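Local coordinates for flavin reductase domain protein (Arthrobacter sp., PDB 2QCK) that probably binds FMN and acts as an oxidoreductase of the flavin reductase family, with two copies in its assembly, at residues G23-T28 and T41-L46; R52-M57 and V133-V138; I73-L78 and G116-K121. One frame throughout, in Å; residues are numbered along the deposited sequence.

All three contacts lie in one curled antiparallel sheet, consistent with the split barrel of FMN-binding flavin reductases. Interaction 1 comes first along the chain; residues 52-57 and 133-138 of interaction 2 then bracket both segments of interaction 3. The centre of interaction 1 is about 9 Å from each of the others, and those two centres are about 11 Å apart. Interaction 2 pairs strand 51-58 with 131-143 and interaction 3 pairs 72-77 with 116-127, while interaction 1 sets strand 22-31 against the loop before strand 44-48. Strand pairs 22-31/72-77, 44-48/51-58 and 116-127/131-143 link the contacts, and each also touches the second subunit, so the sheet borders the dimer interface.

Interaction 1. Residues G23-T28 and T41-L46; sequences GVAIIT and TSVASL
Gly23 and Val24 pass beside Thr41 without forming a strand ladder. The backbones come nearest at Val24 and Thr41, whose CA atoms are 5.0 Å apart, and the chains then diverge as residues 25-28 follow one strand and residues 44-46 begin another. At the near end Thr41 CA approaches Gly23 O at 3.5 Å in a CA-H...O contact, with an angle of 149° at the hydrogen. Where the gap widens a water takes over: it donates to Gly23 O at 3.1 Å and accepts from Val43 N at 3.1 Å. The carbonyl of Gly23 is therefore met both by a C-H and by a water, and the amide of Val43 is satisfied without a direct partner on the opposing chain.

The curled sheet fits the split barrel expected of the flavin reductase family, and this contact lies where the loop between strands 34-40 and 44-48 crosses the start of strand 22-31. Further along that strand, past the water, the join is apolar. Ala25 CB meets Val43 CG2 at 3.9 Å, methyl against methyl, both residues directing CB at the other segment. The same Val43 CG2 lies 4.4 Å from Ile27 CD1, so one methyl serves two neighbours on the strand. Ile27 reaches it through a bent chain, chi2 -79°, which folds CD1 back from the extended course. Phe55 packs on both Val43 and Ile27, and Val75 lies against Ala25 and Ile27, extending this apolar cluster to other strands of the sheet. Val43 O is hydrogen-bonded to His20 NE2 of the second subunit, which places the back of this segment at the dimer interface. Outside the cluster Val24 points its CB away from the other segment, yet its CG2 still comes within 4.4 Å of Thr41 CG2 beside the Gly23 carbonyl.

Interaction 2. Residues R52-M57 and V133-V138; sequences RFTFNM and VVVVEV
Phe53 lays one face of its ring over Val136: Val136 CB stands 3.9 Å from the ring centroid and 15° off the normal, a CH-pi contact. The two residues belong to the antiparallel strands 51-58 and 131-143, whose axes approach to 4.7 Å here, in what is probably the split-barrel fold of flavin reductases. With CG set between its backbone N and carbonyl carbon, chi1 65°, Phe53 leans across the ladder toward the partner strand. There Val138 CG2 abuts the ring edge in its plane, 3.7 Å from Phe53 CD1. Phe55 repeats the arrangement two residues on, one face over Val134 CB, while Val136 CG2 sits at its edge. Val136 thus wedges between the rings, under the face of one and against the rim of the other.

An alanine replacing Phe53 would leave Val136 and Val138 without the ring they pack on and would probably open a gap beside Val75. Two hydrogen-bonded pairs, Phe53 with Val136 and Phe55 with Val134, hold the backbones in register. The straightest of the four bonds runs from Val134 N to Phe55 O, 2.8 Å long with 174° at the hydrogen.

On the other face, carrying Arg52, Thr54 and Asn56, polar groups look to the dimer partner. Asn56 ND2 is hydrogen-bonded to Thr54 OG1 of the second subunit. Arg52 has two conformers, so both its salt bridges are doubtful: NH2 with Glu129 OE1 of the second subunit, and, within the chain, a long one from Arg52 NH1 to Glu137 OE1 at 3.5 Å. At the far end of the ladder Asn56 lies alongside Val133, its OD1 3.4 Å from Val133 CG2.

Interaction 3. Residues I73-L78 and G116-K121; sequences IGVHML and GWLIGK
Ile73 and Gly120 exchange two backbone hydrogen bonds, as do Val75 and Leu118, and Met77 N adds another to Gly116 O. All five are 2.9 to 3.0 Å long. CA-H...O contacts fill in between these bonds, such as Trp117 CA to Val75 O at 3.1 Å.

Apolar contact is modest: Val75 and Leu118 lie side by side, Val75 CG1 3.9 Å from Leu118 CB, on the face that also bears Ile73 and Met77. On the opposite face Trp117 brings its CB over the His76 ring, a CH-pi contact with CB 4.1 Å from the centroid. The nearest ring atom is His76 CD2, 3.7 Å from Trp117 CB. The indole turns off from the partner strand, and the two ring planes stand 47° apart. His76 ND1 is hydrogen-bonded to Ile26 O on strand 22-31, which helps to fix the rotation of the imidazole.

Gly74, Gly116 and Gly120 leave three positions of the pairing without side chains, so the main chain carries most of the adhesion between these two neighbouring strands of the sheet.

Interaction 1. Residues G23-T28 and T41-L46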
loop_
_atom_site.group_PDB
_atom_site.type_symbol
_atom_site.label_atom_id
_atom_site.label_comp_id
_atom_site.label_asym_id
_atom_site.label_seq_id
_atom_site.Cartn_x
_atom_site.Cartn_y
_atom_site.Cartn_z
ATOM N N GLY A 23 -2.151 0.700 -6.229
ATOM C CA GLY A 23 -1.799 1.811 -7.081
ATOM C C GLY A 23 -0.339 1.786 -7.415
ATOM O O GLY A 23 0.431 1.188 -6.705
ATOM N N VAL A 24 0.058 2.509 -8.463
ATOM C CA VAL A 24 1.429 2.446 -8.970
ATOM C C VAL A 24 2.046 3.830 -8.814
ATOM O O VAL A 24 1.454 4.810 -9.261
ATOM C CB VAL A 24 1.462 1.941 -10.450
ATOM C CG1 VAL A 24 2.919 1.780 -10.968
ATOM C CG2 VAL A 24 0.684 0.614 -10.572
ATOM N N ALA A 25 3.200 3.893 -8.131
ATOM C CA ALA A 25 4.013 5.101 -8.007
ATOM C C ALA A 25 5.438 4.788 -8.492
ATOM O O ALA A 25 5.755 3.641 -8.702
ATOM C CB ALA A 25 4.027 5.589 -6.522
ATOM N N ILE A 26 6.276 5.811 -8.693
ATOM C CA ILE A 26 7.706 5.630 -8.938
ATOM C C ILE A 26 8.534 6.457 -7.955
ATOM O O ILE A 26 8.231 7.658 -7.692
ATOM C CB ILE A 26 8.167 5.978 -10.390
ATOM C CG1 ILE A 26 7.462 5.067 -11.408
ATOM C CG2 ILE A 26 9.671 5.822 -10.430
ATOM C CD1 ILE A 26 7.414 5.584 -12.852
ATOM N N ILE A 27 9.549 5.804 -7.383
ATOM C CA ILE A 27 10.461 6.432 -6.404
ATOM C C ILE A 27 11.727 6.752 -7.147
ATOM O O ILE A 27 12.182 5.928 -7.909
ATOM C CB ILE A 27 10.793 5.477 -5.240
ATOM C CG1 ILE A 27 9.532 5.178 -4.453
ATOM C CG2 ILE A 27 11.912 6.066 -4.292
ATOM C CD1 ILE A 27 9.130 6.280 -3.500
ATOM N N THR A 28 12.277 7.937 -6.905
ATOM C CA THR A 28 13.539 8.364 -7.571
ATOM C C THR A 28 14.527 8.790 -6.486
ATOM O O THR A 28 14.120 9.239 -5.426
ATOM C CB THR A 28 13.297 9.495 -8.515
ATOM O OG1 THR A 28 12.658 10.595 -7.784
ATOM C CG2 THR A 28 12.463 8.974 -9.707
ATOM N N THR A 41 4.569 -0.585 -5.831
ATOM C CA THR A 41 3.152 -0.738 -5.492
ATOM C C THR A 41 2.857 -0.656 -3.988
ATOM O O THR A 41 1.711 -0.867 -3.576
ATOM C CB THR A 41 2.625 -2.077 -6.030
ATOM O OG1 THR A 41 3.554 -3.114 -5.703
ATOM C CG2 THR A 41 2.478 -2.034 -7.566
ATOM N N SER A 42 3.830 -0.312 -3.158
ATOM C CA SER A 42 3.604 -0.319 -1.697
ATOM C C SER A 42 3.534 1.044 -1.032
ATOM O O SER A 42 3.464 1.151 0.198
ATOM C CB SER A 42 4.677 -1.157 -1.014
ATOM O OG SER A 42 5.988 -0.697 -1.311
ATOM N N VAL A 43 3.529 2.093 -1.823
ATOM C CA VAL A 43 3.595 3.424 -1.283
ATOM C C VAL A 43 2.254 3.615 -0.579
ATOM O O VAL A 43 1.236 3.282 -1.171
ATOM C CB VAL A 43 3.795 4.485 -2.392
ATOM C CG1 VAL A 43 3.546 5.857 -1.858
ATOM C CG2 VAL A 43 5.240 4.394 -3.006
ATOM N N ALA A 44 2.273 4.115 0.653
ATOM C CA ALA A 44 1.050 4.327 1.482
ATOM C C ALA A 44 1.289 5.540 2.313
ATOM O O ALA A 44 2.394 5.780 2.797
ATOM C CB ALA A 44 0.795 3.169 2.383
ATOM N N SER A 45 0.234 6.305 2.490
ATOM C CA SER A 45 0.193 7.358 3.480
ATOM C C SER A 45 0.395 6.838 4.911
ATOM O O SER A 45 -0.197 5.816 5.283
ATOM C CB SER A 45 -1.176 8.012 3.382
ATOM O OG SER A 45 -1.132 9.180 4.138
ATOM N N LEU A 46 1.216 7.549 5.705
ATOM C CA LEU A 46 1.406 7.261 7.123
ATOM C C LEU A 46 0.806 8.310 8.042
ATOM O O LEU A 46 0.060 7.998 8.971
ATOM C CB LEU A 46 2.904 7.061 7.447
ATOM C CG LEU A 46 3.345 6.873 8.917
ATOM C CD1 LEU A 46 2.635 5.704 9.630
ATOM C CD2 LEU A 46 4.837 6.696 8.924
HETATM O O HOH W 1 2.624 2.309 -4.746
#

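Interaction 2. Residues R52-M57 and V133-V138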
loop_
_atom_site.group_PDB
_atom_site.type_symbol
_atom_site.label_atom_id
_atom_site.label_comp_id
_atom_site.label_asym_id
_atom_site.label_seq_id
_atom_site.Cartn_x
_atom_site.Cartn_y
_atom_site.Cartn_z
ATOM N N ARG A 52 3.888 12.099 6.143
ATOM C CA ARG A 52 4.803 10.987 5.891
ATOM C C ARG A 52 4.154 9.893 5.060
ATOM O O ARG A 52 2.964 9.697 5.108
ATOM C CB ARG A 52 5.269 10.329 7.190
ATOM C CG ARG A 52 5.711 11.228 8.326
ATOM C CD ARG A 52 6.349 10.364 9.396
ATOM N NE ARG A 52 5.928 10.702 10.754
ATOM C CZ ARG A 52 6.484 11.642 11.503
ATOM N NH1 ARG A 52 7.489 12.373 11.040
ATOM N NH2 ARG A 52 6.035 11.856 12.723
ATOM N N PHE A 53 4.983 9.147 4.338
ATOM C CA PHE A 53 4.540 7.967 3.638
ATOM C C PHE A 53 5.568 6.880 3.857
ATOM O O PHE A 53 6.668 7.154 4.293
ATOM C CB PHE A 53 4.301 8.182 2.114
ATOM C CG PHE A 53 5.534 8.530 1.304
ATOM C CD1 PHE A 53 5.906 9.839 1.117
ATOM C CD2 PHE A 53 6.240 7.548 0.620
ATOM C CE1 PHE A 53 6.997 10.169 0.348
ATOM C CE2 PHE A 53 7.351 7.885 -0.130
ATOM C CZ PHE A 53 7.708 9.185 -0.268
ATOM N N THR A 54 5.157 5.653 3.565
ATOM C CA THR A 54 6.008 4.476 3.682
ATOM C C THR A 54 5.992 3.695 2.381
ATOM O O THR A 54 5.028 3.775 1.638
ATOM C CB THR A 54 5.464 3.566 4.788
ATOM O OG1 THR A 54 4.082 3.320 4.543
ATOM C CG2 THR A 54 5.598 4.216 6.132
ATOM N N PHE A 55 7.069 2.955 2.106
ATOM C CA PHE A 55 7.044 1.894 1.115
ATOM C C PHE A 55 8.008 0.782 1.539
ATOM O O PHE A 55 8.837 0.961 2.456
ATOM C CB PHE A 55 7.395 2.452 -0.283
ATOM C CG PHE A 55 8.777 3.016 -0.387
ATOM C CD1 PHE A 55 9.049 4.304 0.044
ATOM C CD2 PHE A 55 9.848 2.246 -0.896
ATOM C CE1 PHE A 55 10.330 4.827 -0.077
ATOM C CE2 PHE A 55 11.114 2.772 -0.964
ATOM C CZ PHE A 55 11.357 4.051 -0.548
ATOM N N ASN A 56 7.890 -0.356 0.877
ATOM C CA ASN A 56 8.762 -1.482 1.096
ATOM C C ASN A 56 9.607 -1.744 -0.150
ATOM O O ASN A 56 9.170 -1.488 -1.292
ATOM C CB ASN A 56 7.955 -2.730 1.459
ATOM C CG ASN A 56 7.073 -2.541 2.696
ATOM O OD1 ASN A 56 7.383 -1.738 3.575
ATOM N ND2 ASN A 56 5.944 -3.265 2.756
HETATM N N MSE A 57 10.823 -2.245 0.060
HETATM C CA MSE A 57 11.634 -2.673 -1.065
HETATM C C MSE A 57 12.593 -3.747 -0.672
HETATM O O MSE A 57 12.844 -3.959 0.508
HETATM C CB MSE A 57 12.412 -1.480 -1.597
HETATM C CG MSE A 57 13.484 -0.983 -0.680
HETATM SE SE MSE A 57 14.373 0.569 -1.450
HETATM C CE MSE A 57 15.194 -0.120 -3.069
ATOM N N VAL A 133 11.395 -1.682 5.271
ATOM C CA VAL A 133 10.385 -0.634 5.291
ATOM C C VAL A 133 11.105 0.724 5.289
ATOM O O VAL A 133 12.020 0.960 6.091
ATOM C CB VAL A 133 9.502 -0.742 6.557
ATOM C CG1 VAL A 133 8.475 0.398 6.648
ATOM C CG2 VAL A 133 8.860 -2.212 6.645
ATOM N N VAL A 134 10.712 1.615 4.380
ATOM C CA VAL A 134 11.310 2.934 4.312
ATOM C C VAL A 134 10.226 3.934 4.723
ATOM O O VAL A 134 9.141 3.916 4.115
ATOM C CB VAL A 134 11.826 3.269 2.928
ATOM C CG1 VAL A 134 12.627 4.525 3.002
ATOM C CG2 VAL A 134 12.664 2.091 2.317
ATOM N N VAL A 135 10.549 4.800 5.699
ATOM C CA VAL A 135 9.684 5.873 6.214
ATOM C C VAL A 135 10.216 7.226 5.765
ATOM O O VAL A 135 11.380 7.523 5.968
ATOM C CB VAL A 135 9.646 5.889 7.768
ATOM C CG1 VAL A 135 8.708 7.055 8.299
ATOM C CG2 VAL A 135 9.246 4.540 8.300
ATOM N N VAL A 136 9.360 8.047 5.157
ATOM C CA VAL A 136 9.803 9.285 4.492
ATOM C C VAL A 136 8.942 10.418 5.016
ATOM O O VAL A 136 7.732 10.259 5.082
ATOM C CB VAL A 136 9.567 9.144 3.030
ATOM C CG1 VAL A 136 10.118 10.305 2.290
ATOM C CG2 VAL A 136 10.195 7.799 2.536
ATOM N N GLU A 137 9.558 11.534 5.370
ATOM C CA GLU A 137 8.820 12.747 5.714
ATOM C C GLU A 137 8.842 13.704 4.516
ATOM O O GLU A 137 9.916 14.045 3.999
ATOM C CB GLU A 137 9.455 13.445 6.926
ATOM C CG GLU A 137 8.643 14.694 7.361
ATOM C CD GLU A 137 9.138 15.382 8.626
ATOM O OE1 GLU A 137 9.581 14.698 9.561
ATOM O OE2 GLU A 137 9.004 16.615 8.720
ATOM N N VAL A 138 7.665 14.203 4.143
ATOM C CA VAL A 138 7.482 14.940 2.912
ATOM C C VAL A 138 7.849 16.389 3.188
ATOM O O VAL A 138 7.424 16.941 4.171
ATOM C CB VAL A 138 6.022 14.819 2.415
ATOM C CG1 VAL A 138 5.728 15.742 1.252
ATOM C CG2 VAL A 138 5.744 13.400 2.019
#

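Interaction 3. Residues I73-L78 and G116-K121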
loop_
_atom_site.group_PDB
_atom_site.type_symbol
_atom_site.label_atom_id
_atom_site.label_comp_id
_atom_site.label_asym_id
_atom_site.label_seq_id
_atom_site.Cartn_x
_atom_site.Cartn_y
_atom_site.Cartn_z
ATOM N N ILE A 73 14.462 11.764 -1.503
ATOM C CA ILE A 73 13.865 10.966 -2.554
ATOM C C ILE A 73 12.593 11.628 -3.095
ATOM O O ILE A 73 12.012 12.522 -2.480
ATOM C CB ILE A 73 13.555 9.518 -2.095
ATOM C CG1 ILE A 73 12.357 9.431 -1.141
ATOM C CG2 ILE A 73 14.750 8.893 -1.396
ATOM C CD1 ILE A 73 11.937 7.948 -0.902
ATOM N N GLY A 74 12.184 11.205 -4.281
ATOM C CA GLY A 74 10.913 11.635 -4.854
ATOM C C GLY A 74 9.953 10.474 -4.973
ATOM O O GLY A 74 10.357 9.357 -5.220
ATOM N N VAL A 75 8.666 10.739 -4.787
ATOM C CA VAL A 75 7.649 9.786 -5.184
ATOM C C VAL A 75 6.689 10.386 -6.219
ATOM O O VAL A 75 6.278 11.550 -6.096
ATOM C CB VAL A 75 6.861 9.178 -3.932
ATOM C CG1 VAL A 75 6.054 10.204 -3.231
ATOM C CG2 VAL A 75 5.995 7.998 -4.370
ATOM N N HIS A 76 6.360 9.593 -7.240
ATOM C CA HIS A 76 5.496 10.042 -8.348
ATOM C C HIS A 76 4.263 9.195 -8.451
ATOM O O HIS A 76 4.359 7.983 -8.581
ATOM C CB HIS A 76 6.223 9.981 -9.662
ATOM C CG HIS A 76 7.471 10.793 -9.673
ATOM N ND1 HIS A 76 8.605 10.400 -8.993
ATOM C CD2 HIS A 76 7.770 11.963 -10.275
ATOM C CE1 HIS A 76 9.560 11.294 -9.192
ATOM N NE2 HIS A 76 9.073 12.255 -9.960
HETATM N N MSE A 77 3.113 9.831 -8.372
HETATM C CA MSE A 77 1.821 9.150 -8.599
HETATM C C MSE A 77 1.586 9.174 -10.098
HETATM O O MSE A 77 1.901 10.162 -10.775
HETATM C CB MSE A 77 0.692 9.890 -7.896
HETATM C CG MSE A 77 0.611 9.574 -6.426
HETATM SE SE MSE A 77 2.154 10.174 -5.348
HETATM C CE MSE A 77 1.408 9.628 -3.564
ATOM N N LEU A 78 1.055 8.067 -10.601
ATOM C CA LEU A 78 0.946 7.784 -12.021
ATOM C C LEU A 78 -0.509 7.738 -12.440
ATOM O O LEU A 78 -1.378 7.288 -11.693
ATOM C CB LEU A 78 1.623 6.427 -12.325
ATOM C CG LEU A 78 3.123 6.345 -12.047
ATOM C CD1 LEU A 78 3.739 5.117 -12.704
ATOM C CD2 LEU A 78 3.862 7.593 -12.527
ATOM N N GLY A 116 1.413 13.783 -10.178
ATOM C CA GLY A 116 2.032 14.721 -9.280
ATOM C C GLY A 116 3.142 14.005 -8.569
ATOM O O GLY A 116 3.289 12.784 -8.701
ATOM N N TRP A 117 3.948 14.766 -7.857
ATOM C CA TRP A 117 5.036 14.210 -7.052
ATOM C C TRP A 117 5.185 14.874 -5.685
ATOM O O TRP A 117 4.713 16.003 -5.451
ATOM C CB TRP A 117 6.363 14.307 -7.815
ATOM C CG TRP A 117 6.673 15.683 -8.317
ATOM C CD1 TRP A 117 6.416 16.171 -9.553
ATOM C CD2 TRP A 117 7.307 16.740 -7.592
ATOM N NE1 TRP A 117 6.844 17.478 -9.653
ATOM C CE2 TRP A 117 7.396 17.848 -8.456
ATOM C CE3 TRP A 117 7.812 16.854 -6.302
ATOM C CZ2 TRP A 117 7.956 19.044 -8.071
ATOM C CZ3 TRP A 117 8.347 18.045 -5.912
ATOM C CH2 TRP A 117 8.436 19.127 -6.800
ATOM N N LEU A 118 5.893 14.165 -4.811
ATOM C CA LEU A 118 6.289 14.680 -3.510
ATOM C C LEU A 118 7.776 14.416 -3.329
ATOM O O LEU A 118 8.282 13.396 -3.822
ATOM C CB LEU A 118 5.504 13.956 -2.401
ATOM C CG LEU A 118 3.976 13.964 -2.470
ATOM C CD1 LEU A 118 3.383 13.164 -1.337
ATOM C CD2 LEU A 118 3.475 15.378 -2.443
ATOM N N ILE A 119 8.467 15.317 -2.634
ATOM C CA ILE A 119 9.864 15.112 -2.243
ATOM C C ILE A 119 9.916 14.931 -0.720
ATOM O O ILE A 119 9.265 15.645 0.046
ATOM C CB ILE A 119 10.805 16.263 -2.735
ATOM C CG1 ILE A 119 11.011 16.135 -4.251
ATOM C CG2 ILE A 119 12.186 16.228 -2.040
ATOM C CD1 ILE A 119 11.846 17.206 -4.881
ATOM N N GLY A 120 10.687 13.945 -0.283
ATOM C CA GLY A 120 10.783 13.643 1.129
ATOM C C GLY A 120 12.199 13.387 1.572
ATOM O O GLY A 120 13.103 13.210 0.738
ATOM N N LYS A 121 12.380 13.432 2.888
ATOM C CA LYS A 121 13.603 13.012 3.545
ATOM C C LYS A 121 13.326 11.671 4.158
ATOM O O LYS A 121 12.393 11.519 4.961
ATOM C CB LYS A 121 14.003 13.996 4.641
ATOM C CG LYS A 121 14.375 15.385 4.136
#